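Local coordinates for protein UDP-N-Acetylenolpyruvylglucosamine Reductase (PDB 2GQT) that reduces UDP-N-acetylenolpyruvylglucosamine to UDP-N-acetylmuramate with FAD as cofactor, a step in building the peptidoglycan of the cell wall, at residues G21-L34 with D55-F69. Numbering follows the deposited sequence.
Sequences GPAELWTVETREEL and DEGVPERVIRLAGEF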
loop_
_atom_site.group_PDB
_atom_site.type_symbol
_atom_site.label_atom_id
_atom_site.label_comp_id
_atom_site.label_asym_id
_atom_site.label_seq_id
_atom_site.Cartn_x
_atom_site.Cartn_y
_atom_site.Cartn_z
ATOM N N GLY A 21 -9.161 -12.365 8.734
ATOM C CA GLY A 21 -9.607 -13.746 8.735
ATOM C C GLY A 21 -9.198 -14.542 7.511
ATOM O O GLY A 21 -8.297 -14.133 6.748
ATOM N N PRO A 22 -9.847 -15.710 7.319
ATOM C CA PRO A 22 -9.461 -16.675 6.281
ATOM C C PRO A 22 -9.638 -16.196 4.845
ATOM O O PRO A 22 -10.571 -15.455 4.536
ATOM C CB PRO A 22 -10.394 -17.873 6.533
ATOM C CG PRO A 22 -10.945 -17.673 7.883
ATOM C CD PRO A 22 -10.984 -16.201 8.119
ATOM N N ALA A 23 -8.724 -16.631 3.981
ATOM C CA ALA A 23 -8.809 -16.377 2.551
ATOM C C ALA A 23 -8.048 -17.449 1.786
ATOM O O ALA A 23 -7.114 -18.069 2.319
ATOM C CB ALA A 23 -8.262 -14.994 2.204
ATOM N N GLU A 24 -8.460 -17.656 0.541
ATOM C CA GLU A 24 -7.782 -18.567 -0.365
ATOM C C GLU A 24 -6.791 -17.766 -1.195
ATOM O O GLU A 24 -7.185 -16.970 -2.048
ATOM C CB GLU A 24 -8.797 -19.266 -1.262
ATOM C CG GLU A 24 -8.203 -20.302 -2.191
ATOM C CD GLU A 24 -9.264 -20.973 -3.039
ATOM O OE1 GLU A 24 -9.475 -20.541 -4.186
ATOM O OE2 GLU A 24 -9.912 -21.914 -2.545
ATOM N N LEU A 25 -5.506 -17.991 -0.934
ATOM C CA LEU A 25 -4.439 -17.224 -1.558
ATOM C C LEU A 25 -3.873 -17.946 -2.774
ATOM O O LEU A 25 -3.385 -19.065 -2.660
ATOM C CB LEU A 25 -3.333 -16.941 -0.539
ATOM C CG LEU A 25 -2.197 -15.999 -0.938
ATOM C CD1 LEU A 25 -2.713 -14.578 -1.127
ATOM C CD2 LEU A 25 -1.129 -16.039 0.133
ATOM N N TRP A 26 -3.908 -17.273 -3.919
ATOM C CA TRP A 26 -3.326 -17.751 -5.168
ATOM C C TRP A 26 -2.040 -16.978 -5.448
ATOM O O TRP A 26 -2.086 -15.772 -5.680
ATOM C CB TRP A 26 -4.315 -17.500 -6.311
ATOM C CG TRP A 26 -5.521 -18.374 -6.269
ATOM C CD1 TRP A 26 -6.453 -18.447 -5.280
ATOM C CD2 TRP A 26 -5.928 -19.306 -7.276
ATOM N NE1 TRP A 26 -7.413 -19.387 -5.598
ATOM C CE2 TRP A 26 -7.113 -19.922 -6.822
ATOM C CE3 TRP A 26 -5.404 -19.681 -8.517
ATOM C CZ2 TRP A 26 -7.782 -20.899 -7.566
ATOM C CZ3 TRP A 26 -6.069 -20.656 -9.257
ATOM C CH2 TRP A 26 -7.245 -21.248 -8.779
ATOM N N THR A 27 -0.895 -17.659 -5.418
ATOM C CA THR A 27 0.385 -17.015 -5.705
ATOM C C THR A 27 0.748 -17.296 -7.157
ATOM O O THR A 27 0.993 -18.444 -7.536
ATOM C CB THR A 27 1.488 -17.483 -4.729
ATOM O OG1 THR A 27 1.062 -17.225 -3.388
ATOM C CG2 THR A 27 2.784 -16.734 -4.980
ATOM N N VAL A 28 0.738 -16.235 -7.960
ATOM C CA VAL A 28 0.890 -16.294 -9.415
ATOM C C VAL A 28 2.318 -15.923 -9.804
ATOM O O VAL A 28 2.819 -14.895 -9.363
ATOM C CB VAL A 28 -0.104 -15.293 -10.089
ATOM C CG1 VAL A 28 0.250 -15.058 -11.551
ATOM C CG2 VAL A 28 -1.542 -15.792 -9.949
ATOM N N GLU A 29 2.954 -16.738 -10.645
ATOM C CA GLU A 29 4.331 -16.483 -11.071
ATOM C C GLU A 29 4.498 -16.178 -12.556
ATOM O O GLU A 29 5.564 -15.731 -12.979
ATOM C CB GLU A 29 5.221 -17.670 -10.711
ATOM C CG GLU A 29 5.417 -17.858 -9.219
ATOM C CD GLU A 29 6.430 -18.940 -8.896
ATOM O OE1 GLU A 29 6.722 -19.776 -9.776
ATOM O OE2 GLU A 29 6.928 -18.957 -7.754
ATOM N N THR A 30 3.454 -16.423 -13.342
ATOM C CA THR A 30 3.538 -16.299 -14.796
ATOM C C THR A 30 2.278 -15.667 -15.368
ATOM O O THR A 30 1.232 -15.627 -14.716
ATOM C CB THR A 30 3.719 -17.673 -15.489
ATOM O OG1 THR A 30 2.516 -18.435 -15.351
ATOM C CG2 THR A 30 4.891 -18.453 -14.894
ATOM N N ARG A 31 2.372 -15.208 -16.610
ATOM C CA ARG A 31 1.219 -14.618 -17.281
ATOM C C ARG A 31 0.092 -15.642 -17.421
ATOM O O ARG A 31 -1.077 -15.315 -17.215
ATOM C CB ARG A 31 1.607 -14.040 -18.643
ATOM C CG ARG A 31 2.673 -12.943 -18.589
ATOM C CD ARG A 31 2.696 -12.125 -19.872
ATOM N NE ARG A 31 2.231 -12.914 -21.011
ATOM C CZ ARG A 31 1.833 -12.413 -22.176
ATOM N NH1 ARG A 31 1.840 -11.103 -22.394
ATOM N NH2 ARG A 31 1.423 -13.236 -23.128
ATOM N N GLU A 32 0.450 -16.887 -17.739
ATOM C CA GLU A 32 -0.539 -17.963 -17.853
ATOM C C GLU A 32 -1.209 -18.299 -16.522
ATOM O O GLU A 32 -2.412 -18.553 -16.474
ATOM C CB GLU A 32 0.070 -19.217 -18.498
ATOM C CG GLU A 32 0.330 -19.081 -19.996
ATOM C CD GLU A 32 -0.915 -18.672 -20.770
ATOM O OE1 GLU A 32 -1.974 -19.317 -20.596
ATOM O OE2 GLU A 32 -0.836 -17.698 -21.547
ATOM N N GLU A 33 -0.433 -18.282 -15.440
ATOM C CA GLU A 33 -0.987 -18.499 -14.110
ATOM C C GLU A 33 -1.934 -17.358 -13.722
ATOM O O GLU A 33 -2.978 -17.601 -13.129
ATOM C CB GLU A 33 0.128 -18.685 -13.073
ATOM C CG GLU A 33 0.825 -20.057 -13.162
ATOM C CD GLU A 33 2.015 -20.199 -12.224
ATOM O OE1 GLU A 33 2.730 -21.224 -12.301
ATOM O OE2 GLU A 33 2.250 -19.291 -11.405
ATOM N N LEU A 34 -1.582 -16.124 -14.085
ATOM C CA LEU A 34 -2.475 -14.976 -13.851
ATOM C C LEU A 34 -3.801 -15.112 -14.607
ATOM O O LEU A 34 -4.863 -14.847 -14.043
ATOM C CB LEU A 34 -1.797 -13.651 -14.209
ATOM C CG LEU A 34 -2.596 -12.399 -13.824
ATOM C CD1 LEU A 34 -2.912 -12.368 -12.328
ATOM C CD2 LEU A 34 -1.860 -11.150 -14.244
ATOM N N ASP A 55 -12.475 -9.918 10.517
ATOM C CA ASP A 55 -12.168 -11.191 11.145
ATOM C C ASP A 55 -12.771 -12.370 10.393
ATOM O O ASP A 55 -12.283 -13.487 10.520
ATOM C CB ASP A 55 -12.624 -11.167 12.605
ATOM C CG ASP A 55 -11.918 -10.088 13.420
ATOM O OD1 ASP A 55 -10.666 -10.023 13.367
ATOM O OD2 ASP A 55 -12.614 -9.296 14.106
ATOM N N GLU A 56 -13.798 -12.114 9.583
ATOM C CA GLU A 56 -14.423 -13.157 8.758
ATOM C C GLU A 56 -13.660 -13.449 7.457
ATOM O O GLU A 56 -13.975 -14.407 6.748
ATOM C CB GLU A 56 -15.902 -12.836 8.460
ATOM C CG GLU A 56 -16.164 -11.556 7.644
ATOM C CD GLU A 56 -16.514 -10.357 8.509
ATOM O OE1 GLU A 56 -17.431 -9.596 8.120
ATOM O OE2 GLU A 56 -15.885 -10.183 9.574
ATOM N N GLY A 57 -12.654 -12.631 7.148
ATOM C CA GLY A 57 -11.884 -12.788 5.912
ATOM C C GLY A 57 -12.690 -12.459 4.664
ATOM O O GLY A 57 -13.671 -11.708 4.727
ATOM N N VAL A 58 -12.277 -13.016 3.525
ATOM C CA VAL A 58 -12.943 -12.765 2.237
ATOM C C VAL A 58 -13.177 -14.070 1.476
ATOM O O VAL A 58 -12.390 -15.010 1.608
ATOM C CB VAL A 58 -12.153 -11.772 1.334
ATOM C CG1 VAL A 58 -11.970 -10.423 2.023
ATOM C CG2 VAL A 58 -10.796 -12.348 0.925
ATOM N N PRO A 59 -14.272 -14.143 0.692
ATOM C CA PRO A 59 -14.565 -15.366 -0.056
ATOM C C PRO A 59 -13.910 -15.483 -1.436
ATOM O O PRO A 59 -13.830 -16.588 -1.980
ATOM C CB PRO A 59 -16.091 -15.321 -0.196
ATOM C CG PRO A 59 -16.395 -13.870 -0.294
ATOM C CD PRO A 59 -15.339 -13.135 0.523
ATOM N N GLU A 60 -13.438 -14.367 -1.990
ATOM C CA GLU A 60 -12.873 -14.361 -3.336
ATOM C C GLU A 60 -11.464 -14.948 -3.343
ATOM O O GLU A 60 -10.829 -15.085 -2.291
ATOM C CB GLU A 60 -12.835 -12.943 -3.918
ATOM C CG GLU A 60 -14.192 -12.266 -4.073
ATOM C CD GLU A 60 -14.683 -11.588 -2.810
ATOM O OE1 GLU A 60 -13.905 -11.444 -1.840
ATOM O OE2 GLU A 60 -15.868 -11.189 -2.792
ATOM N N ARG A 61 -10.983 -15.292 -4.534
ATOM C CA ARG A 61 -9.585 -15.653 -4.707
ATOM C C ARG A 61 -8.755 -14.410 -4.417
ATOM O O ARG A 61 -9.053 -13.336 -4.937
ATOM C CB ARG A 61 -9.330 -16.121 -6.131
ATOM C CG ARG A 61 -10.097 -17.371 -6.521
ATOM C CD ARG A 61 -9.745 -17.763 -7.935
ATOM N NE ARG A 61 -10.396 -19.011 -8.326
ATOM C CZ ARG A 61 -10.251 -19.590 -9.514
ATOM N NH1 ARG A 61 -9.484 -19.037 -10.445
ATOM N NH2 ARG A 61 -10.881 -20.730 -9.770
ATOM N N VAL A 62 -7.749 -14.555 -3.559
ATOM C CA VAL A 62 -6.844 -13.448 -3.263
ATOM C C VAL A 62 -5.527 -13.730 -3.984
ATOM O O VAL A 62 -4.859 -14.722 -3.703
ATOM C CB VAL A 62 -6.650 -13.258 -1.741
ATOM C CG1 VAL A 62 -5.677 -12.130 -1.472
ATOM C CG2 VAL A 62 -7.985 -12.942 -1.082
ATOM N N ILE A 63 -5.184 -12.870 -4.937
ATOM C CA ILE A 63 -4.041 -13.069 -5.813
ATOM C C ILE A 63 -2.831 -12.268 -5.338
ATOM O O ILE A 63 -2.937 -11.064 -5.061
ATOM C CB ILE A 63 -4.387 -12.676 -7.261
ATOM C CG1 ILE A 63 -5.498 -13.579 -7.810
ATOM C CG2 ILE A 63 -3.156 -12.742 -8.153
ATOM C CD1 ILE A 63 -6.040 -13.150 -9.149
ATOM N N ARG A 64 -1.701 -12.961 -5.227
ATOM C CA ARG A 64 -0.388 -12.360 -4.964
ATOM C C ARG A 64 0.463 -12.548 -6.207
ATOM O O ARG A 64 0.512 -13.646 -6.770
ATOM C CB ARG A 64 0.320 -13.089 -3.815
ATOM C CG ARG A 64 -0.197 -12.830 -2.430
ATOM C CD ARG A 64 0.784 -13.385 -1.410
ATOM N NE ARG A 64 1.309 -14.720 -1.724
ATOM C CZ ARG A 64 2.280 -15.306 -1.032
ATOM N NH1 ARG A 64 2.827 -14.673 0.001
ATOM N NH2 ARG A 64 2.704 -16.518 -1.357
ATOM N N LEU A 65 1.165 -11.494 -6.607
ATOM C CA LEU A 65 2.039 -11.544 -7.768
ATOM C C LEU A 65 3.467 -11.809 -7.353
ATOM O O LEU A 65 4.061 -11.032 -6.601
ATOM C CB LEU A 65 1.959 -10.231 -8.540
ATOM C CG LEU A 65 0.583 -9.787 -9.035
ATOM C CD1 LEU A 65 0.703 -8.406 -9.638
ATOM C CD2 LEU A 65 -0.007 -10.774 -10.039
ATOM N N ALA A 66 4.004 -12.916 -7.842
ATOM C CA ALA A 66 5.379 -13.294 -7.546
ATOM C C ALA A 66 6.069 -13.703 -8.850
ATOM O O ALA A 66 5.644 -13.281 -9.924
ATOM C CB ALA A 66 5.401 -14.411 -6.502
ATOM N N GLY A 67 7.138 -14.498 -8.774
ATOM C CA GLY A 67 7.815 -14.978 -9.981
ATOM C C GLY A 67 8.229 -13.842 -10.896
ATOM O O GLY A 67 8.902 -12.908 -10.471
ATOM N N GLU A 68 7.808 -13.901 -12.154
ATOM C CA GLU A 68 8.191 -12.879 -13.126
ATOM C C GLU A 68 7.703 -11.483 -12.724
ATOM O O GLU A 68 8.278 -10.468 -13.140
ATOM C CB GLU A 68 7.683 -13.237 -14.522
ATOM C CG GLU A 68 6.188 -13.053 -14.723
ATOM C CD GLU A 68 5.772 -13.246 -16.162
ATOM O OE1 GLU A 68 5.818 -14.396 -16.638
ATOM O OE2 GLU A 68 5.380 -12.252 -16.808
ATOM N N PHE A 69 6.667 -11.431 -11.887
ATOM C CA PHE A 69 6.110 -10.151 -11.440
ATOM C C PHE A 69 6.927 -9.496 -10.325
ATOM O O PHE A 69 6.616 -8.387 -9.920
ATOM C CB PHE A 69 4.641 -10.312 -11.042
ATOM C CG PHE A 69 3.786 -10.885 -12.135
ATOM C CD1 PHE A 69 3.331 -12.192 -12.054
ATOM C CD2 PHE A 69 3.468 -10.135 -13.261
ATOM C CE1 PHE A 69 2.550 -12.743 -13.069
ATOM C CE2 PHE A 69 2.690 -10.677 -14.282
ATOM C CZ PHE A 69 2.243 -11.984 -14.186
HETATM O O HOH W 1 -11.011 -16.564 -0.125
HETATM O O HOH W 2 -11.378 -20.584 -6.057
#
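The guanidinium of R61 lies flat over one face of the W26 indole, planes 19° and centres 4.0 Å apart, a cation-pi stack between adjacent parallel strands, 22-28 and 61-65, in the mixed sheet of the FAD-binding domain. An extended chain carries R61 across the ring, CD resting over the five-membered part. At the indole edge W26 NE1 donates in the ring plane to E24 OE1 (2.8 Å), and a water joins that oxygen to R61 NE, while R61 NH1 reaches the carbonyl of A37; together these hold ring and guanidinium in place. The F69 ring has E68 CG over the centre of one face, L65 CD2 toward the rim of the other and T30 O at its edge. Here V28 CG1 packs 3.6 Å from F69 CE1, and L34 CD1, from helix 31-37, meets L65 CD2, whose side chain touches FAD. Backbone bonds run from V62 N-E24 O to A66 N-V28 O. Beside T27, L25 CD2 lies over one face of the R64 guanidinium, toward its rim. A bend at chi3 (-44°) turns this guanidinium toward T27, whose OG1 lies in its plane and accepts from both NE (3.0 Å) and NH2 (2.7 Å).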